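Local coordinates for ethanolamine utilization protein EutL (Clostridium perfringens E str. JGS1987, PDB 4TME) that forms trimeric tiles in the shell of the ethanolamine-utilization microcompartment and binds ethanolamine, which probably acts as an allosteric regulator of pore opening, at residues E94-S97 with G98-T102; G132-L135 with S136-G140; A195-A198 with A199-F203. One frame throughout, in Å; residues are numbered along the deposited sequence.

Interaction 1 (E94-S97 with G98-T102)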
ATOM      1  N   GLU C  94       3.982 -27.189 -20.531  1.00 27.91           N
ATOM      2  CA  GLU C  94       3.177 -26.055 -20.979  1.00 28.26           C
ATOM      3  C   GLU C  94       3.534 -24.779 -20.206  1.00 26.49           C
ATOM      4  O   GLU C  94       3.641 -23.707 -20.808  1.00 26.43           O
ATOM      5  CB  GLU C  94       1.681 -26.355 -20.856  1.00 28.71           C
ATOM      6  CG  GLU C  94       1.148 -27.329 -21.936  1.00 29.61           C
ATOM      7  CD  GLU C  94       1.325 -26.843 -23.383  1.00 31.51           C
ATOM      8  OE1 GLU C  94       1.323 -27.698 -24.311  1.00 33.47           O
ATOM      9  OE2 GLU C  94       1.439 -25.618 -23.611  1.00 29.60           O
ATOM     10  N   VAL C  95       3.700 -24.905 -18.894  0.58 26.43           N
ATOM     11  CA  VAL C  95       4.154 -23.789 -18.081  0.58 26.35           C
ATOM     12  C   VAL C  95       5.473 -23.243 -18.612  0.58 25.39           C
ATOM     13  O   VAL C  95       5.621 -22.047 -18.823  0.58 24.90           O
ATOM     14  CB  VAL C  95       4.302 -24.199 -16.625  0.58 28.19           C
ATOM     15  CG1 VAL C  95       5.034 -23.127 -15.831  0.58 28.31           C
ATOM     16  CG2 VAL C  95       2.923 -24.476 -16.045  0.58 28.22           C
ATOM     17  N   ARG C  96       6.418 -24.140 -18.868  1.00 26.04           N
ATOM     18  CA  ARG C  96       7.728 -23.765 -19.379  1.00 25.35           C
ATOM     19  C   ARG C  96       7.593 -22.994 -20.705  1.00 24.58           C
ATOM     20  O   ARG C  96       8.245 -21.972 -20.917  1.00 26.36           O
ATOM     21  CB  ARG C  96       8.555 -25.043 -19.525  1.00 29.25           C
ATOM     22  CG  ARG C  96      10.004 -24.952 -19.848  1.00 33.40           C
ATOM     23  CD  ARG C  96      10.379 -26.431 -20.051  1.00 37.46           C
ATOM     24  NE  ARG C  96      11.780 -26.785 -20.175  1.00 40.06           N
ATOM     25  CZ  ARG C  96      12.510 -26.573 -21.256  1.00 42.01           C
ATOM     26  NH1 ARG C  96      11.979 -25.928 -22.287  1.00 42.05           N
ATOM     27  NH2 ARG C  96      13.782 -26.980 -21.290  1.00 43.64           N
ATOM     28  N   SER C  97       6.706 -23.444 -21.589  1.00 24.53           N
ATOM     29  CA  SER C  97       6.495 -22.766 -22.863  1.00 25.34           C
ATOM     30  C   SER C  97       5.909 -21.374 -22.616  1.00 26.07           C
ATOM     31  O   SER C  97       6.329 -20.371 -23.221  1.00 26.80           O
ATOM     32  CB  SER C  97       5.573 -23.611 -23.754  1.00 28.50           C
ATOM     33  OG  SER C  97       5.270 -22.934 -24.954  1.00 31.23           O
ATOM     34  N   GLY C  98       4.977 -21.306 -21.675  1.00 24.03           N
ATOM     35  CA  GLY C  98       4.379 -20.033 -21.301  1.00 22.56           C
ATOM     36  C   GLY C  98       5.390 -19.035 -20.731  1.00 23.15           C
ATOM     37  O   GLY C  98       5.375 -17.848 -21.088  1.00 24.72           O
ATOM     38  N   LEU C  99       6.281 -19.504 -19.853  1.00 23.17           N
ATOM     39  CA  LEU C  99       7.264 -18.620 -19.241  1.00 23.00           C
ATOM     40  C   LEU C  99       8.271 -18.141 -20.293  1.00 22.77           C
ATOM     41  O   LEU C  99       8.668 -16.983 -20.284  1.00 24.34           O
ATOM     42  CB  LEU C  99       7.988 -19.323 -18.095  1.00 23.35           C
ATOM     43  CG  LEU C  99       7.192 -19.536 -16.804  1.00 23.58           C
ATOM     44  CD1 LEU C  99       7.955 -20.479 -15.861  1.00 25.03           C
ATOM     45  CD2 LEU C  99       6.902 -18.201 -16.102  1.00 22.90           C
ATOM     46  N   ASN C 100       8.676 -19.010 -21.209  1.00 23.93           N
ATOM     47  CA  ASN C 100       9.599 -18.582 -22.246  1.00 26.53           C
ATOM     48  C   ASN C 100       8.970 -17.470 -23.101  1.00 27.64           C
ATOM     49  O   ASN C 100       9.635 -16.484 -23.426  1.00 27.46           O
ATOM     50  CB  ASN C 100      10.048 -19.769 -23.102  1.00 30.04           C
ATOM     51  CG  ASN C 100      11.181 -20.564 -22.429  1.00 34.80           C
ATOM     52  OD1 ASN C 100      12.278 -20.044 -22.245  1.00 34.42           O
ATOM     53  ND2 ASN C 100      10.904 -21.815 -22.038  1.00 35.99           N
ATOM     54  N   ALA C 101       7.676 -17.591 -23.413  1.00 27.19           N
ATOM     55  CA  ALA C 101       7.007 -16.540 -24.198  1.00 26.35           C
ATOM     56  C   ALA C 101       6.918 -15.229 -23.419  1.00 24.91           C
ATOM     57  O   ALA C 101       7.006 -14.138 -24.011  1.00 25.39           O
ATOM     58  CB  ALA C 101       5.615 -17.006 -24.635  1.00 26.15           C
ATOM     59  N   THR C 102       6.721 -15.341 -22.107  1.00 23.33           N
ATOM     60  CA  THR C 102       6.640 -14.184 -21.210  1.00 23.06           C
ATOM     61  C   THR C 102       7.982 -13.445 -21.210  1.00 24.45           C
ATOM     62  O   THR C 102       8.058 -12.233 -21.404  1.00 24.76           O
ATOM     63  CB  THR C 102       6.288 -14.588 -19.768  1.00 23.51           C
ATOM     64  OG1 THR C 102       5.054 -15.324 -19.751  1.00 24.26           O
ATOM     65  CG2 THR C 102       6.107 -13.357 -18.884  1.00 23.24           C
TER
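N100 folds back along the helix onto R96, and its side chain can be followed atom by atom. N100 CB sits 3.6 Å from R96 O. With CG anti to the carbonyl carbon (chi1 -81°), the amide turns back toward the preceding turn, where CG again comes near R96 O. At the tip, N100 ND2 lies 2.9 Å from R96 O, but the N-H...O angle of 126° marks this bond as weak. R96 O also takes the much straighter backbone bond from N100 N, at 3.0 Å, so one carbonyl is approached by both nitrogens of a single residue. N100 ND2 also touches R96 CG at 3.9 Å; the two side chains run alongside each other and point the same way, with guanidinium and amide planes 57° apart. R96 is extended from CG to NE, and its NH2 donates to L218 O of the second subunit, whose F217 packs on R96, L99 and N100. This turn belongs to helix 92-106 of the first BMC domain, which lies against the domain's antiparallel sheet. On the sheet-facing side, in one of its two modelled conformers, V95 CG1 meets L99 CD1 at 3.9 Å, the two branches side by side, and both residues rest on I15 of strand 10-16. The hydroxyl of T102 turns back one helical turn: T102 OG1 reaches G98 O at 2.9 Å from above the carbonyl plane, whereas T102 N approaches that oxygen from the opposite face. Beyond this bond, the T102 side chain packs on A50, L51 and A54 of helix 44-57.

Interaction 2 (G132-L135 with S136-G140)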
ATOM      1  N   GLY C 132      -4.889 -11.819 -25.520  1.00 25.27           N
ATOM      2  CA  GLY C 132      -5.015 -13.207 -25.116  1.00 26.08           C
ATOM      3  C   GLY C 132      -6.123 -13.342 -24.093  1.00 27.01           C
ATOM      4  O   GLY C 132      -6.983 -12.445 -23.977  1.00 27.70           O
ATOM      5  N   SER C 133      -6.090 -14.428 -23.326  1.00 26.51           N
ATOM      6  CA  SER C 133      -7.195 -14.755 -22.444  1.00 27.42           C
ATOM      7  C   SER C 133      -7.169 -13.896 -21.188  1.00 27.58           C
ATOM      8  O   SER C 133      -8.208 -13.671 -20.561  1.00 31.07           O
ATOM      9  CB  SER C 133      -7.176 -16.246 -22.065  1.00 28.04           C
ATOM     10  OG  SER C 133      -6.063 -16.552 -21.246  1.00 30.05           O
ATOM     11  N   TYR C 134      -5.997 -13.398 -20.811  1.00 24.55           N
ATOM     12  CA  TYR C 134      -5.858 -12.689 -19.552  1.00 23.96           C
ATOM     13  C   TYR C 134      -6.408 -11.262 -19.626  1.00 25.24           C
ATOM     14  O   TYR C 134      -7.307 -10.869 -18.852  1.00 25.81           O
ATOM     15  CB  TYR C 134      -4.376 -12.655 -19.137  1.00 23.34           C
ATOM     16  CG  TYR C 134      -4.116 -11.789 -17.939  1.00 24.42           C
ATOM     17  CD1 TYR C 134      -4.903 -11.882 -16.793  1.00 25.52           C
ATOM     18  CD2 TYR C 134      -3.094 -10.857 -17.954  1.00 26.28           C
ATOM     19  CE1 TYR C 134      -4.674 -11.064 -15.710  1.00 26.28           C
ATOM     20  CE2 TYR C 134      -2.859 -10.045 -16.865  1.00 27.23           C
ATOM     21  CZ  TYR C 134      -3.653 -10.157 -15.755  1.00 29.02           C
ATOM     22  OH  TYR C 134      -3.407  -9.335 -14.677  1.00 32.90           O
ATOM     23  N   LEU C 135      -5.873 -10.472 -20.553  1.00 25.98           N
ATOM     24  CA  LEU C 135      -6.307  -9.068 -20.659  1.00 25.36           C
ATOM     25  C   LEU C 135      -7.713  -8.959 -21.241  1.00 25.61           C
ATOM     26  O   LEU C 135      -8.433  -8.007 -20.911  1.00 26.29           O
ATOM     27  CB  LEU C 135      -5.337  -8.243 -21.495  1.00 25.81           C
ATOM     28  CG  LEU C 135      -4.019  -7.903 -20.781  1.00 27.24           C
ATOM     29  CD1 LEU C 135      -3.143  -7.147 -21.760  1.00 27.52           C
ATOM     30  CD2 LEU C 135      -4.237  -7.089 -19.487  1.00 29.40           C
ATOM     31  N   SER C 136      -8.131  -9.904 -22.080  1.00 26.53           N
ATOM     32  CA  SER C 136      -9.513  -9.858 -22.581  1.00 29.01           C
ATOM     33  C   SER C 136     -10.489 -10.101 -21.414  1.00 29.34           C
ATOM     34  O   SER C 136     -11.509  -9.425 -21.306  1.00 29.98           O
ATOM     35  CB  SER C 136      -9.738 -10.866 -23.711  1.00 32.38           C
ATOM     36  OG  SER C 136      -9.555 -12.194 -23.265  1.00 33.48           O
ATOM     37  N   LYS C 137     -10.177 -11.035 -20.520  1.00 29.99           N
ATOM     38  CA  LYS C 137     -11.039 -11.242 -19.349  1.00 33.25           C
ATOM     39  C   LYS C 137     -11.006 -10.052 -18.415  1.00 31.54           C
ATOM     40  O   LYS C 137     -12.045  -9.659 -17.894  1.00 33.52           O
ATOM     41  CB  LYS C 137     -10.649 -12.507 -18.579  1.00 41.11           C
ATOM     42  CG  LYS C 137     -11.228 -13.769 -19.196  1.00 54.55           C
ATOM     43  CD  LYS C 137     -10.590 -15.033 -18.613  1.00 65.45           C
ATOM     44  CE  LYS C 137     -11.074 -16.289 -19.331  1.00 72.97           C
ATOM     45  NZ  LYS C 137     -10.761 -16.267 -20.793  1.00 76.74           N
ATOM     46  N   THR C 138      -9.828  -9.465 -18.215  1.00 28.66           N
ATOM     47  CA  THR C 138      -9.683  -8.298 -17.350  1.00 29.21           C
ATOM     48  C   THR C 138     -10.528  -7.141 -17.897  1.00 29.69           C
ATOM     49  O   THR C 138     -11.172  -6.394 -17.140  1.00 31.53           O
ATOM     50  CB  THR C 138      -8.195  -7.851 -17.238  1.00 30.94           C
ATOM     51  OG1 THR C 138      -7.391  -8.936 -16.730  1.00 33.06           O
ATOM     52  CG2 THR C 138      -8.051  -6.671 -16.302  1.00 30.23           C
ATOM     53  N   ALA C 139     -10.548  -7.001 -19.214  1.00 28.78           N
ATOM     54  CA  ALA C 139     -11.285  -5.902 -19.852  1.00 29.11           C
ATOM     55  C   ALA C 139     -12.760  -6.218 -20.110  1.00 32.02           C
ATOM     56  O   ALA C 139     -13.550  -5.319 -20.386  1.00 33.65           O
ATOM     57  CB  ALA C 139     -10.624  -5.514 -21.158  1.00 28.80           C
ATOM     58  N   GLY C 140     -13.139  -7.486 -20.037  1.00 33.35           N
ATOM     59  CA  GLY C 140     -14.490  -7.886 -20.394  1.00 34.94           C
ATOM     60  C   GLY C 140     -14.805  -7.852 -21.882  1.00 36.18           C
ATOM     61  O   GLY C 140     -15.946  -7.608 -22.261  1.00 38.93           O
TER
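S136 and T138 each turn a hydroxyl back to a carbonyl four residues earlier, in a short helix, 133-139, that starts at the N-cap G132 and ends in a Schellman motif. S136 OG donates to G132 O at 2.7 Å, tilted 19° from the carbonyl plane. The hydroxyl sits between its own backbone N and carbonyl carbon (chi1 63°), which brings it to G132 O, whereas the backbone bond from S136 N to the same oxygen is long and weak. The side chain therefore makes the shorter link in this first turn. Two residues on, Y134 O is gripped twice, by T138 N at 3.0 Å and by T138 OG1 at 2.9 Å, the hydroxyl approaching from well above the carbonyl plane. T138 OG1 also lies over one face of the Y134 ring, nearest CE1 at 3.6 Å. The ring continues outward to V62 and A65 of strand 61-67, and the Y134 side chain is about 8 Å from a bound ethanolamine. On another side of the helix, the aliphatic part of K137 passes over S133 O, with K137 CG 3.3 Å from that oxygen, before bending at its last torsion to bring NZ near S133 CB.

The first turn is positioned by D52 of helix 44-57: its OD2 accepts from G132 N and its OD1 from L135 N, while T55 OG1 accepts from S133 N. L135 and A139 face L147 of strand 146-152. At the far end G140 adopts positive phi (72°), and G140 N makes a weak bond to K137 O at 3.2 Å.

Interaction 3 (A195-A198 with A199-F203)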
ATOM      1  N   ALA C 195      -8.283   2.812 -33.694  1.00 35.98           N
ATOM      2  CA  ALA C 195      -8.800   3.645 -32.601  1.00 34.86           C
ATOM      3  C   ALA C 195      -7.976   3.486 -31.331  1.00 33.24           C
ATOM      4  O   ALA C 195      -7.755   4.460 -30.608  1.00 31.72           O
ATOM      5  CB  ALA C 195     -10.253   3.320 -32.314  1.00 35.49           C
ATOM      6  N   CYS C 196      -7.523   2.269 -31.042  1.00 32.20           N
ATOM      7  CA  CYS C 196      -6.675   2.059 -29.867  1.00 31.14           C
ATOM      8  C   CYS C 196      -5.331   2.763 -30.066  1.00 30.94           C
ATOM      9  O   CYS C 196      -4.807   3.368 -29.142  1.00 30.31           O
ATOM     10  CB  CYS C 196      -6.473   0.569 -29.585  1.00 30.66           C
ATOM     11  SG  CYS C 196      -7.976  -0.240 -28.952  1.00 32.89           S
ATOM     12  N   LYS C 197      -4.795   2.733 -31.283  1.00 31.94           N
ATOM     13  CA  LYS C 197      -3.546   3.442 -31.551  1.00 33.42           C
ATOM     14  C   LYS C 197      -3.716   4.963 -31.392  1.00 31.76           C
ATOM     15  O   LYS C 197      -2.849   5.652 -30.829  1.00 31.77           O
ATOM     16  CB  LYS C 197      -3.040   3.108 -32.953  1.00 39.98           C
ATOM     17  CG  LYS C 197      -1.795   3.878 -33.367  1.00 49.36           C
ATOM     18  CD  LYS C 197      -0.629   3.625 -32.419  1.00 58.10           C
ATOM     19  CE  LYS C 197       0.624   4.373 -32.869  1.00 65.56           C
ATOM     20  NZ  LYS C 197       1.696   4.336 -31.836  1.00 67.92           N
ATOM     21  N   ALA C 198      -4.843   5.484 -31.852  1.00 31.87           N
ATOM     22  CA  ALA C 198      -5.125   6.916 -31.713  1.00 31.89           C
ATOM     23  C   ALA C 198      -5.244   7.275 -30.214  1.00 31.15           C
ATOM     24  O   ALA C 198      -4.841   8.356 -29.785  1.00 30.43           O
ATOM     25  CB  ALA C 198      -6.378   7.285 -32.442  1.00 33.84           C
ATOM     26  N   ALA C 199      -5.805   6.370 -29.425  1.00 30.32           N
ATOM     27  CA  ALA C 199      -5.957   6.635 -27.992  1.00 29.51           C
ATOM     28  C   ALA C 199      -4.570   6.639 -27.336  1.00 29.25           C
ATOM     29  O   ALA C 199      -4.263   7.497 -26.493  1.00 28.89           O
ATOM     30  CB  ALA C 199      -6.872   5.592 -27.336  1.00 28.43           C
ATOM     31  N   CYS C 200      -3.717   5.705 -27.746  1.00 28.43           N
ATOM     32  CA  CYS C 200      -2.362   5.638 -27.201  1.00 27.96           C
ATOM     33  C   CYS C 200      -1.589   6.925 -27.530  1.00 28.39           C
ATOM     34  O   CYS C 200      -0.918   7.477 -26.661  1.00 27.73           O
ATOM     35  CB  CYS C 200      -1.596   4.429 -27.756  1.00 28.99           C
ATOM     36  SG  CYS C 200      -2.138   2.841 -27.099  1.00 28.97           S
ATOM     37  N   ASP C 201      -1.700   7.392 -28.772  1.00 28.92           N
ATOM     38  CA  ASP C 201      -0.952   8.574 -29.203  1.00 30.16           C
ATOM     39  C   ASP C 201      -1.407   9.792 -28.400  1.00 29.39           C
ATOM     40  O   ASP C 201      -0.588  10.591 -27.939  1.00 28.91           O
ATOM     41  CB  ASP C 201      -1.142   8.847 -30.701  1.00 33.99           C
ATOM     42  CG  ASP C 201      -0.465   7.804 -31.594  1.00 39.06           C
ATOM     43  OD1 ASP C 201       0.368   6.995 -31.109  1.00 40.35           O
ATOM     44  OD2 ASP C 201      -0.778   7.819 -32.804  1.00 41.40           O
ATOM     45  N   ALA C 202      -2.720   9.926 -28.242  1.00 29.58           N
ATOM     46  CA  ALA C 202      -3.295  11.051 -27.503  1.00 29.79           C
ATOM     47  C   ALA C 202      -2.925  11.003 -26.023  1.00 27.15           C
ATOM     48  O   ALA C 202      -2.644  12.051 -25.412  1.00 27.28           O
ATOM     49  CB  ALA C 202      -4.793  11.069 -27.657  1.00 31.36           C
ATOM     50  N   PHE C 203      -2.942   9.802 -25.439  1.00 25.48           N
ATOM     51  CA  PHE C 203      -2.564   9.611 -24.037  1.00 24.15           C
ATOM     52  C   PHE C 203      -1.108  10.044 -23.852  1.00 25.39           C
ATOM     53  O   PHE C 203      -0.791  10.817 -22.949  1.00 25.27           O
ATOM     54  CB  PHE C 203      -2.777   8.137 -23.618  1.00 23.51           C
ATOM     55  CG  PHE C 203      -2.524   7.859 -22.150  1.00 23.64           C
ATOM     56  CD1 PHE C 203      -3.522   8.082 -21.215  1.00 23.70           C
ATOM     57  CD2 PHE C 203      -1.313   7.358 -21.713  1.00 24.51           C
ATOM     58  CE1 PHE C 203      -3.302   7.839 -19.865  1.00 22.74           C
ATOM     59  CE2 PHE C 203      -1.098   7.099 -20.362  1.00 23.40           C
ATOM     60  CZ  PHE C 203      -2.089   7.341 -19.448  1.00 23.10           C
TER
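K197 and D201 form an i to i+4 salt bridge, in which K197 NZ donates a weak hydrogen bond to D201 OD1 at 3.1 Å. The lysine bends at its second torsion (chi2 59°), which carries the chain across the carboxylate rather than straight out. As a result the methylene before the ammonium group is almost as near: K197 CE lies 3.2 Å from D201 OD1 and 3.7 Å from D201 OD2. Both residues are exposed, so the pair belongs to the solvent-facing side of the helix. Beneath it, D201 N donates to K197 O at 2.9 Å with an N-H...O angle of 158°, so the same two residues are joined by backbone as well as by charge.

Apart from F203, the inward side is built from alanines and cysteines. C196 and C200 both rest on C127 of strand 122-128, and C200 also meets A148 of strand 146-152. A199 touches A168, while A202 packs on A167 at the end of helix 154-167. F203 turns its ring among A160, L161 and A164 of that helix and L150 and A152 of the sheet. Such close layering of two helices on one antiparallel sheet is characteristic of the BMC fold.

From the N terminus the three contacts follow in series, neither nesting nor crossing, and each consists of i to i+4 links within one helix, so no long loop is closed. Interaction 1 lies in the first BMC domain, on helix 92-106 packed against the four-stranded sheet and beside a second subunit. Interaction 2 is bridging: its helix 133-139 is held by helix 44-57 and strand 61-67 yet packs on strands 146-152 and 171-176 of the six-stranded sheet. Interaction 3 belongs to the second BMC range, on helix 193-212. The centre of interaction 2 is about 18 Å from that of interaction 1 and about 19 Å from that of interaction 3. The outer two centres are about 30 Å apart, consistent with the middle position of 132-140.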